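Local coordinates for hypothetical protein Atu0741 (Agrobacterium tumefaciens str. C58, PDB 1ZHV) that is of unknown function but is built from ACT-type domains, a fold that in many other proteins binds small regulatory molecules such as amino acids, at residues K7-N10 against G11-I15; W27-G31 against G32-I36; I45-I49 against D50-Q54; G77-L80 against S81-P85. One frame throughout, in Å; residues are numbered along the deposited sequence.

Interaction 1 of 4, residues K7-N10 against G11-I15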
loop_
_atom_site.group_PDB
_atom_site.type_symbol
_atom_site.label_atom_id
_atom_site.label_comp_id
_atom_site.label_asym_id
_atom_site.label_seq_id
_atom_site.Cartn_x
_atom_site.Cartn_y
_atom_site.Cartn_z
ATOM N N LYS A 7 -1.564 4.709 9.167
ATOM C CA LYS A 7 -2.989 4.453 9.305
ATOM C C LYS A 7 -3.424 3.360 8.343
ATOM O O LYS A 7 -3.273 3.489 7.129
ATOM C CB LYS A 7 -3.761 5.740 9.018
ATOM C CG LYS A 7 -5.264 5.619 9.114
ATOM C CD LYS A 7 -5.935 6.930 8.742
ATOM C CE LYS A 7 -7.445 6.830 8.887
ATOM N NZ LYS A 7 -8.122 8.103 8.511
ATOM N N ILE A 8 -3.976 2.282 8.884
ATOM C CA ILE A 8 -4.410 1.193 8.031
ATOM C C ILE A 8 -5.679 1.587 7.285
ATOM O O ILE A 8 -6.485 2.381 7.780
ATOM C CB ILE A 8 -4.663 -0.089 8.871
ATOM C CG1 ILE A 8 -4.688 -1.318 7.960
ATOM C CG2 ILE A 8 -5.992 0.021 9.615
ATOM C CD1 ILE A 8 -4.714 -2.632 8.712
ATOM N N LEU A 9 -5.826 1.069 6.070
ATOM C CA LEU A 9 -7.024 1.310 5.276
ATOM C C LEU A 9 -7.843 0.029 5.301
ATOM O O LEU A 9 -7.296 -1.071 5.422
ATOM C CB LEU A 9 -6.686 1.657 3.816
ATOM C CG LEU A 9 -6.163 3.050 3.463
ATOM C CD1 LEU A 9 -4.793 3.271 4.089
ATOM C CD2 LEU A 9 -6.073 3.177 1.945
ATOM N N ASN A 10 -9.157 0.186 5.191
ATOM C CA ASN A 10 -10.066 -0.945 5.167
ATOM C C ASN A 10 -10.018 -1.581 3.782
ATOM O O ASN A 10 -9.651 -0.918 2.808
ATOM C CB ASN A 10 -11.502 -0.485 5.455
ATOM C CG ASN A 10 -12.478 -1.638 5.482
ATOM O OD1 ASN A 10 -12.302 -2.582 6.248
ATOM N ND2 ASN A 10 -13.501 -1.580 4.639
ATOM N N GLY A 11 -10.361 -2.865 3.698
ATOM C CA GLY A 11 -10.396 -3.533 2.407
ATOM C C GLY A 11 -9.186 -4.343 1.988
ATOM O O GLY A 11 -8.068 -4.149 2.471
ATOM N N SER A 12 -9.428 -5.264 1.064
ATOM C CA SER A 12 -8.393 -6.124 0.530
ATOM C C SER A 12 -7.998 -5.573 -0.834
ATOM O O SER A 12 -8.857 -5.304 -1.678
ATOM C CB SER A 12 -8.924 -7.555 0.407
ATOM O OG SER A 12 -7.946 -8.406 -0.150
ATOM N N TYR A 13 -6.698 -5.391 -1.035
ATOM C CA TYR A 13 -6.188 -4.862 -2.292
ATOM C C TYR A 13 -5.466 -5.881 -3.161
ATOM O O TYR A 13 -5.028 -6.935 -2.694
ATOM C CB TYR A 13 -5.252 -3.679 -2.028
ATOM C CG TYR A 13 -5.983 -2.435 -1.602
ATOM C CD1 TYR A 13 -6.394 -2.260 -0.281
ATOM C CD2 TYR A 13 -6.343 -1.469 -2.537
ATOM C CE1 TYR A 13 -7.154 -1.154 0.091
ATOM C CE2 TYR A 13 -7.100 -0.365 -2.174
ATOM C CZ TYR A 13 -7.505 -0.216 -0.861
ATOM O OH TYR A 13 -8.285 0.858 -0.517
ATOM N N GLY A 14 -5.353 -5.556 -4.444
ATOM C CA GLY A 14 -4.664 -6.430 -5.371
ATOM C C GLY A 14 -3.887 -5.587 -6.358
ATOM O O GLY A 14 -4.210 -4.415 -6.554
ATOM N N ILE A 15 -2.859 -6.176 -6.963
ATOM C CA ILE A 15 -2.037 -5.485 -7.953
ATOM C C ILE A 15 -2.306 -6.149 -9.299
ATOM O O ILE A 15 -1.873 -7.281 -9.536
ATOM C CB ILE A 15 -0.535 -5.638 -7.661
ATOM C CG1 ILE A 15 -0.253 -5.438 -6.169
ATOM C CG2 ILE A 15 0.247 -4.645 -8.503
ATOM C CD1 ILE A 15 -0.612 -4.092 -5.640
HETATM O O HOH W 1 -6.056 -2.339 3.375
HETATM O O HOH W 2 -10.023 1.146 1.364
#

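Interaction 2 of 4, residues W27-G31 against G32-I36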
loop_
_atom_site.group_PDB
_atom_site.type_symbol
_atom_site.label_atom_id
_atom_site.label_comp_id
_atom_site.label_asym_id
_atom_site.label_seq_id
_atom_site.Cartn_x
_atom_site.Cartn_y
_atom_site.Cartn_z
ATOM N N TRP A 27 -13.064 -0.146 -14.401
ATOM C CA TRP A 27 -13.079 -0.647 -13.033
ATOM C C TRP A 27 -11.915 -0.170 -12.172
ATOM O O TRP A 27 -11.906 -0.400 -10.965
ATOM C CB TRP A 27 -13.094 -2.182 -13.027
ATOM C CG TRP A 27 -11.980 -2.829 -13.801
ATOM C CD1 TRP A 27 -12.055 -3.356 -15.055
ATOM C CD2 TRP A 27 -10.628 -3.026 -13.364
ATOM N NE1 TRP A 27 -10.838 -3.874 -15.431
ATOM C CE2 TRP A 27 -9.943 -3.685 -14.411
ATOM C CE3 TRP A 27 -9.928 -2.710 -12.189
ATOM C CZ2 TRP A 27 -8.590 -4.037 -14.321
ATOM C CZ3 TRP A 27 -8.584 -3.057 -12.100
ATOM C CH2 TRP A 27 -7.930 -3.715 -13.161
ATOM N N ALA A 28 -10.943 0.499 -12.783
ATOM C CA ALA A 28 -9.764 0.954 -12.052
ATOM C C ALA A 28 -10.034 2.022 -11.005
ATOM O O ALA A 28 -9.738 1.834 -9.822
ATOM C CB ALA A 28 -8.705 1.447 -13.028
ATOM N N ASP A 29 -10.589 3.147 -11.437
ATOM C CA ASP A 29 -10.868 4.231 -10.516
ATOM C C ASP A 29 -12.197 3.995 -9.807
ATOM O O ASP A 29 -13.214 3.691 -10.437
ATOM C CB ASP A 29 -10.882 5.563 -11.269
ATOM C CG ASP A 29 -10.669 6.747 -10.352
ATOM O OD1 ASP A 29 -10.987 6.626 -9.151
ATOM O OD2 ASP A 29 -10.198 7.798 -10.831
ATOM N N GLY A 30 -12.179 4.140 -8.490
ATOM C CA GLY A 30 -13.379 3.947 -7.701
ATOM C C GLY A 30 -13.055 4.384 -6.293
ATOM O O GLY A 30 -12.201 5.250 -6.089
ATOM N N GLY A 31 -13.726 3.791 -5.317
ATOM C CA GLY A 31 -13.463 4.155 -3.939
ATOM C C GLY A 31 -12.201 3.492 -3.423
ATOM O O GLY A 31 -11.706 2.531 -4.016
ATOM N N GLY A 32 -11.680 4.008 -2.315
ATOM C CA GLY A 32 -10.479 3.448 -1.727
ATOM C C GLY A 32 -9.203 3.961 -2.365
ATOM O O GLY A 32 -9.206 4.974 -3.065
ATOM N N PHE A 33 -8.108 3.253 -2.118
ATOM C CA PHE A 33 -6.807 3.617 -2.664
ATOM C C PHE A 33 -6.702 3.105 -4.094
ATOM O O PHE A 33 -7.007 1.947 -4.367
ATOM C CB PHE A 33 -5.692 3.002 -1.816
ATOM C CG PHE A 33 -4.307 3.288 -2.325
ATOM C CD1 PHE A 33 -3.695 4.515 -2.082
ATOM C CD2 PHE A 33 -3.613 2.327 -3.050
ATOM C CE1 PHE A 33 -2.415 4.775 -2.552
ATOM C CE2 PHE A 33 -2.324 2.582 -3.529
ATOM C CZ PHE A 33 -1.728 3.805 -3.279
ATOM N N VAL A 34 -6.275 3.978 -5.001
ATOM C CA VAL A 34 -6.121 3.622 -6.409
ATOM C C VAL A 34 -4.792 4.134 -6.950
ATOM O O VAL A 34 -4.470 5.309 -6.800
ATOM C CB VAL A 34 -7.247 4.239 -7.265
ATOM C CG1 VAL A 34 -7.054 3.877 -8.734
ATOM C CG2 VAL A 34 -8.595 3.763 -6.761
ATOM N N SER A 35 -4.015 3.252 -7.570
ATOM C CA SER A 35 -2.752 3.665 -8.161
ATOM C C SER A 35 -2.637 3.026 -9.532
ATOM O O SER A 35 -2.503 1.810 -9.650
ATOM C CB SER A 35 -1.563 3.250 -7.289
ATOM O OG SER A 35 -0.369 3.830 -7.794
ATOM N N ILE A 36 -2.710 3.863 -10.559
ATOM C CA ILE A 36 -2.629 3.441 -11.955
ATOM C C ILE A 36 -1.295 3.931 -12.516
ATOM O O ILE A 36 -1.086 5.141 -12.675
ATOM C CB ILE A 36 -3.778 4.067 -12.763
ATOM C CG1 ILE A 36 -5.123 3.661 -12.150
ATOM C CG2 ILE A 36 -3.680 3.647 -14.230
ATOM C CD1 ILE A 36 -6.274 4.595 -12.512
HETATM O O HOH W 3 -9.528 1.009 -4.750
#

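Interaction 3 of 4, residues I45-I49 against D50-Q54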
loop_
_atom_site.group_PDB
_atom_site.type_symbol
_atom_site.label_atom_id
_atom_site.label_comp_id
_atom_site.label_asym_id
_atom_site.label_seq_id
_atom_site.Cartn_x
_atom_site.Cartn_y
_atom_site.Cartn_z
ATOM N N ILE A 45 -2.148 -1.654 -11.988
ATOM C CA ILE A 45 -3.251 -1.045 -11.253
ATOM C C ILE A 45 -3.453 -1.629 -9.863
ATOM O O ILE A 45 -3.683 -2.827 -9.707
ATOM C CB ILE A 45 -4.583 -1.182 -12.033
ATOM C CG1 ILE A 45 -4.471 -0.445 -13.373
ATOM C CG2 ILE A 45 -5.746 -0.648 -11.190
ATOM C CD1 ILE A 45 -5.675 -0.611 -14.279
ATOM N N VAL A 46 -3.354 -0.777 -8.848
ATOM C CA VAL A 46 -3.599 -1.206 -7.480
ATOM C C VAL A 46 -4.963 -0.647 -7.106
ATOM O O VAL A 46 -5.209 0.546 -7.264
ATOM C CB VAL A 46 -2.567 -0.632 -6.494
ATOM C CG1 VAL A 46 -2.908 -1.068 -5.069
ATOM C CG2 VAL A 46 -1.174 -1.092 -6.879
ATOM N N CYS A 47 -5.857 -1.509 -6.636
ATOM C CA CYS A 47 -7.184 -1.075 -6.217
ATOM C C CYS A 47 -7.843 -2.201 -5.444
ATOM O O CYS A 47 -7.281 -3.289 -5.321
ATOM C CB CYS A 47 -8.044 -0.687 -7.427
ATOM S SG CYS A 47 -8.522 -2.023 -8.544
ATOM N N LEU A 48 -9.026 -1.935 -4.906
ATOM C CA LEU A 48 -9.742 -2.953 -4.151
ATOM C C LEU A 48 -9.953 -4.175 -5.036
ATOM O O LEU A 48 -10.409 -4.061 -6.174
ATOM C CB LEU A 48 -11.077 -2.391 -3.654
ATOM C CG LEU A 48 -10.934 -1.352 -2.537
ATOM C CD1 LEU A 48 -12.271 -0.692 -2.247
ATOM C CD2 LEU A 48 -10.397 -2.036 -1.288
ATOM N N ILE A 49 -9.593 -5.342 -4.507
ATOM C CA ILE A 49 -9.715 -6.608 -5.223
ATOM C C ILE A 49 -11.104 -6.832 -5.806
ATOM O O ILE A 49 -11.248 -7.423 -6.877
ATOM C CB ILE A 49 -9.388 -7.796 -4.299
ATOM C CG1 ILE A 49 -7.959 -7.667 -3.771
ATOM C CG2 ILE A 49 -9.554 -9.102 -5.054
ATOM C CD1 ILE A 49 -7.511 -8.842 -2.897
ATOM N N ASP A 50 -12.119 -6.359 -5.094
ATOM C CA ASP A 50 -13.503 -6.511 -5.529
ATOM C C ASP A 50 -13.747 -6.006 -6.946
ATOM O O ASP A 50 -14.609 -6.528 -7.655
ATOM C CB ASP A 50 -14.441 -5.773 -4.571
ATOM C CG ASP A 50 -14.332 -6.275 -3.149
ATOM O OD1 ASP A 50 -14.391 -7.506 -2.946
ATOM O OD2 ASP A 50 -14.204 -5.435 -2.230
ATOM N N ARG A 51 -12.992 -4.991 -7.355
ATOM C CA ARG A 51 -13.153 -4.412 -8.687
ATOM C C ARG A 51 -12.296 -5.054 -9.772
ATOM O O ARG A 51 -12.470 -4.752 -10.951
ATOM C CB ARG A 51 -12.853 -2.909 -8.655
ATOM C CG ARG A 51 -13.777 -2.096 -7.769
ATOM C CD ARG A 51 -13.950 -0.686 -8.309
ATOM N NE ARG A 51 -12.723 0.110 -8.290
ATOM C CZ ARG A 51 -12.176 0.631 -7.194
ATOM N NH1 ARG A 51 -12.739 0.439 -6.008
ATOM N NH2 ARG A 51 -11.076 1.366 -7.286
ATOM N N ILE A 52 -11.366 -5.922 -9.390
ATOM C CA ILE A 52 -10.499 -6.554 -10.378
ATOM C C ILE A 52 -11.177 -7.778 -10.989
ATOM O O ILE A 52 -11.512 -8.729 -10.282
ATOM C CB ILE A 52 -9.154 -6.958 -9.747
ATOM C CG1 ILE A 52 -8.499 -5.724 -9.114
ATOM C CG2 ILE A 52 -8.234 -7.545 -10.810
ATOM C CD1 ILE A 52 -7.264 -6.023 -8.286
ATOM N N PRO A 53 -11.404 -7.755 -12.317
ATOM C CA PRO A 53 -12.044 -8.839 -13.072
ATOM C C PRO A 53 -11.242 -10.140 -13.086
ATOM O O PRO A 53 -10.033 -10.144 -12.849
ATOM C CB PRO A 53 -12.189 -8.245 -14.474
ATOM C CG PRO A 53 -12.285 -6.779 -14.219
ATOM C CD PRO A 53 -11.214 -6.576 -13.178
ATOM N N GLN A 54 -11.924 -11.240 -13.396
ATOM C CA GLN A 54 -11.303 -12.565 -13.434
ATOM C C GLN A 54 -10.468 -12.832 -14.689
ATOM O O GLN A 54 -9.766 -13.840 -14.765
ATOM C CB GLN A 54 -12.378 -13.649 -13.319
ATOM C CG GLN A 54 -13.165 -13.616 -12.019
ATOM C CD GLN A 54 -12.274 -13.786 -10.793
ATOM O OE1 GLN A 54 -11.067 -14.002 -10.913
ATOM N NE2 GLN A 54 -12.866 -13.690 -9.611
HETATM O O HOH W 3 -9.528 1.009 -4.750
#

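Interaction 4 of 4, residues G77-L80 against S81-P85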
loop_
_atom_site.group_PDB
_atom_site.type_symbol
_atom_site.label_atom_id
_atom_site.label_comp_id
_atom_site.label_asym_id
_atom_site.label_seq_id
_atom_site.Cartn_x
_atom_site.Cartn_y
_atom_site.Cartn_z
ATOM N N GLY A 77 15.141 9.896 6.175
ATOM C CA GLY A 77 14.446 8.951 5.322
ATOM C C GLY A 77 13.149 8.422 5.905
ATOM O O GLY A 77 13.150 7.413 6.604
ATOM N N ILE A 78 12.044 9.105 5.620
ATOM C CA ILE A 78 10.733 8.687 6.111
ATOM C C ILE A 78 10.370 7.299 5.583
ATOM O O ILE A 78 9.989 6.415 6.353
ATOM C CB ILE A 78 9.643 9.710 5.702
ATOM C CG1 ILE A 78 9.781 10.974 6.558
ATOM C CG2 ILE A 78 8.255 9.111 5.870
ATOM C CD1 ILE A 78 8.809 12.082 6.187
ATOM N N VAL A 79 10.482 7.098 4.274
ATOM C CA VAL A 79 10.164 5.795 3.704
ATOM C C VAL A 79 11.160 4.756 4.213
ATOM O O VAL A 79 10.777 3.658 4.611
ATOM C CB VAL A 79 10.188 5.844 2.157
ATOM C CG1 VAL A 79 10.057 4.440 1.579
ATOM C CG2 VAL A 79 9.036 6.704 1.653
ATOM N N LEU A 80 12.442 5.108 4.208
ATOM C CA LEU A 80 13.473 4.195 4.681
ATOM C C LEU A 80 13.190 3.699 6.100
ATOM O O LEU A 80 13.289 2.502 6.376
ATOM C CB LEU A 80 14.843 4.886 4.647
ATOM C CG LEU A 80 16.023 4.114 5.249
ATOM C CD1 LEU A 80 16.327 2.882 4.416
ATOM C CD2 LEU A 80 17.244 5.028 5.304
ATOM N N SER A 81 12.827 4.621 6.987
ATOM C CA SER A 81 12.569 4.280 8.384
ATOM C C SER A 81 11.462 3.246 8.535
ATOM O O SER A 81 11.458 2.461 9.486
ATOM C CB SER A 81 12.201 5.537 9.188
ATOM O OG SER A 81 10.865 5.947 8.943
ATOM N N VAL A 82 10.533 3.235 7.588
ATOM C CA VAL A 82 9.422 2.300 7.639
ATOM C C VAL A 82 9.724 0.969 6.953
ATOM O O VAL A 82 9.474 -0.091 7.517
ATOM C CB VAL A 82 8.144 2.935 7.022
ATOM C CG1 VAL A 82 7.052 1.889 6.867
ATOM C CG2 VAL A 82 7.650 4.053 7.923
ATOM N N ILE A 83 10.290 1.010 5.752
ATOM C CA ILE A 83 10.563 -0.242 5.056
ATOM C C ILE A 83 11.783 -1.017 5.542
ATOM O O ILE A 83 11.855 -2.230 5.354
ATOM C CB ILE A 83 10.670 -0.036 3.525
ATOM C CG1 ILE A 83 11.904 0.792 3.177
ATOM C CG2 ILE A 83 9.396 0.632 3.008
ATOM C CD1 ILE A 83 12.255 0.751 1.698
ATOM N N SER A 84 12.734 -0.345 6.185
ATOM C CA SER A 84 13.926 -1.050 6.661
ATOM C C SER A 84 13.588 -2.220 7.591
ATOM O O SER A 84 14.054 -3.342 7.380
ATOM C CB SER A 84 14.875 -0.085 7.374
ATOM O OG SER A 84 16.064 -0.757 7.765
ATOM N N PRO A 85 12.778 -1.979 8.636
ATOM C CA PRO A 85 12.446 -3.097 9.532
ATOM C C PRO A 85 11.636 -4.209 8.874
ATOM O O PRO A 85 11.654 -5.354 9.325
ATOM C CB PRO A 85 11.700 -2.420 10.683
ATOM C CG PRO A 85 11.161 -1.160 10.072
ATOM C CD PRO A 85 12.269 -0.704 9.167
#

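Interaction 1 of 4, residues K7-N10 against G11-I15
Asn10 and Tyr13 meet round the bend that leads from strand 5-8 into strand 13-18, two strands of the mixed sheet of this ACT-clan protein. Tyr13 has its CG beside its own backbone N and anti to the carbonyl carbon (chi1 -73°), which lays the ring back along the loop until CE1 is 3.7 Å from Asn10 O. The phenol does not bond this carbonyl directly. A water sits between them, donating to Asn10 O at 2.5 Å and lying 2.6 Å from Tyr13 OH. The same hydroxyl is also hydrogen-bonded to the backbone N of Phe33, and two partners on one oxygen leave the ring little liberty to swing. Gly11 makes the bend itself: its phi is positive (97°), a backbone shape in which a beta carbon would press on Asn10 O and which glycine adopts without strain. The Asn10 side chain turns the other way, with CG anti to the backbone N (chi1 -178°), and packs on His129 and His131 of what is evidently the C-terminal histidine tag. A second water clamps the loop from within, donating to Leu9 O at 2.7 Å and to Gly11 O at 2.9 Å. Leu9 and Tyr13 cross at about a right angle, and methyl CD2 of Leu9 stands 4.0 Å from Tyr13 OH.

Interaction 2 of 4, residues W27-G31 against G32-I36
A glycine-rich turn, Gly30 to Gly32, doubles the chain back just before strand 35-38 and brings Val34 against Ala28. The backbone before the turn (28 to 31) and after it (32 to 36) run in nearly opposing directions, 157° apart. Val34 fills the inside of the bend with both of its methyls. CG1, anti to the backbone N (chi1 179°), touches Ala28 O at 3.5 Å, while CG2 lies 4.0 Å from Gly30 O and 4.4 Å from Asp29 OD1. Two residues on, Ile36 points to the same side and its terminal CD1 meets Ala28 CB at 4.0 Å, an apolar contact tip to tip. Ser35 and Phe33 turn from the loop, and the Phe33 ring stacks with that of His103. In the mixed sheet of this ACT-clan fold, strand 35-38 pairs antiparallel with strand 43-48, and the loop lies over side chains of strand 43-48, with Ala28 on Ile45 and Trp27 on Ile45 and Cys47. No direct hydrogen bond joins the two limbs. A water spans Gly31 and Phe33 instead, donating to Gly31 O at 2.8 Å and to Phe33 O at 2.7 Å. The guanidinium of Arg51 binds three loop carbonyls, NE to Trp27 O, NH2 to Ala28 O and NH1 to Gly31 O, the last shared with the water. Gly32 has a positive phi (83°), at which a beta carbon would run into Gly31 O, a backbone shape open to glycine.

Interaction 3 of 4, residues I45-I49 against D50-Q54
Cys47 and Leu48, at the end of strand 43-48, are faced by Arg51, the last residue of the short 3-10 segment that follows, and Ile52 just after it, where the chain leaves strand 43-48, which lies between strands 13-18 and 35-38 in the ACT-clan sheet. The Arg51 chain bends at chi2 and again at chi3 (chi3 -65°) and doubles back over the strand, crossing Leu48 obliquely. Its NH1 lies 4.0 Å from Leu48 CD1, and NH2 passes 3.7 Å from Cys47 CB. Beyond these contacts the guanidinium is hydrogen-bonded to the carbonyls of Trp27, Ala28 and Gly31. Ile52 points back toward the strand, its CG1 resting 3.7 Å from Cys47 SG. That sulfur sits between its own backbone N and carbonyl carbon (chi1 68°), turned to Ile52 while CB is left to Arg51. Two successive backbone bonds wind the turn: Arg51 N donates to Leu48 O at 3.0 Å, and Ile52 N to Ile49 O at 2.9 Å. In the second the donor stands 60° out of the carbonyl plane. A water links strand and arginine, accepting from Leu48 N at 3.0 Å and from Arg51 NH2 at 3.0 Å.

Interaction 4 of 4, residues G77-L80 against S81-P85
Val79 overlaps Ile83 one helical turn further on, its methyl CG1 4.1 Å from Ile83 CG2 as the two side chains cross at a slant. Ile83 takes the hemmed-in first torsion, with CG1 between its backbone N and carbonyl carbon (chi1 67°), which brings that methylene to 3.4 Å from Val79 O. The same carbonyl receives the straightest bond of the turn, from Ile83 N at 2.9 Å with an N-H...O angle of 173°. A weak bond from Val82 N also falls on it. The helix is further closed by Ser81 N donating to Gly77 O at 2.8 Å and by Ser84 N donating to Leu80 O at 2.9 Å. At Ile78 the backbone bond is weak, Val82 N standing 3.5 Å from Ile78 O, but a side chain supplements it: Ser81 OG, folded back over its own backbone (chi1 77°), donates to Ile78 O at 2.8 Å. Pro85 has no N-H to give to the preceding turn, and the helix kinks there; Ser81 O is hydrogen-bonded to His123 NE2 instead. On the side facing the sheet, Ile78 packs on Phe67, and buried Val82 on Phe67, Leu104 and Leu118 of helix 111-120. Strand 57-67, helix 78-87, strands 94-97 and 102-107, helix 111-120 and strand 124-126 follow in the beta-alpha-beta-beta-alpha-beta order of an ACT domain, and this contact forms the opening turns of its first helix.

Overall arrangement
From the N terminus the four contacts come in series, none nested in or crossing another. Interaction 1 closes the bend between strands 5-8 and 13-18, interaction 2 the turn into strand 35-38, and interaction 3 the turn that leaves strand 43-48. These three touch one another on a shared sheet: Gly14 N meets Cys47 O between interactions 1 and 3, Ser35 O meets Val46 N between interactions 2 and 3, and one water belongs to both of the latter. Interaction 4 stands apart on helix 78-87 of the ACT domain, its centre about 27 Å from that of interaction 3. Strand 57-67, paired with both 5-8 and 13-18, connects the two regions.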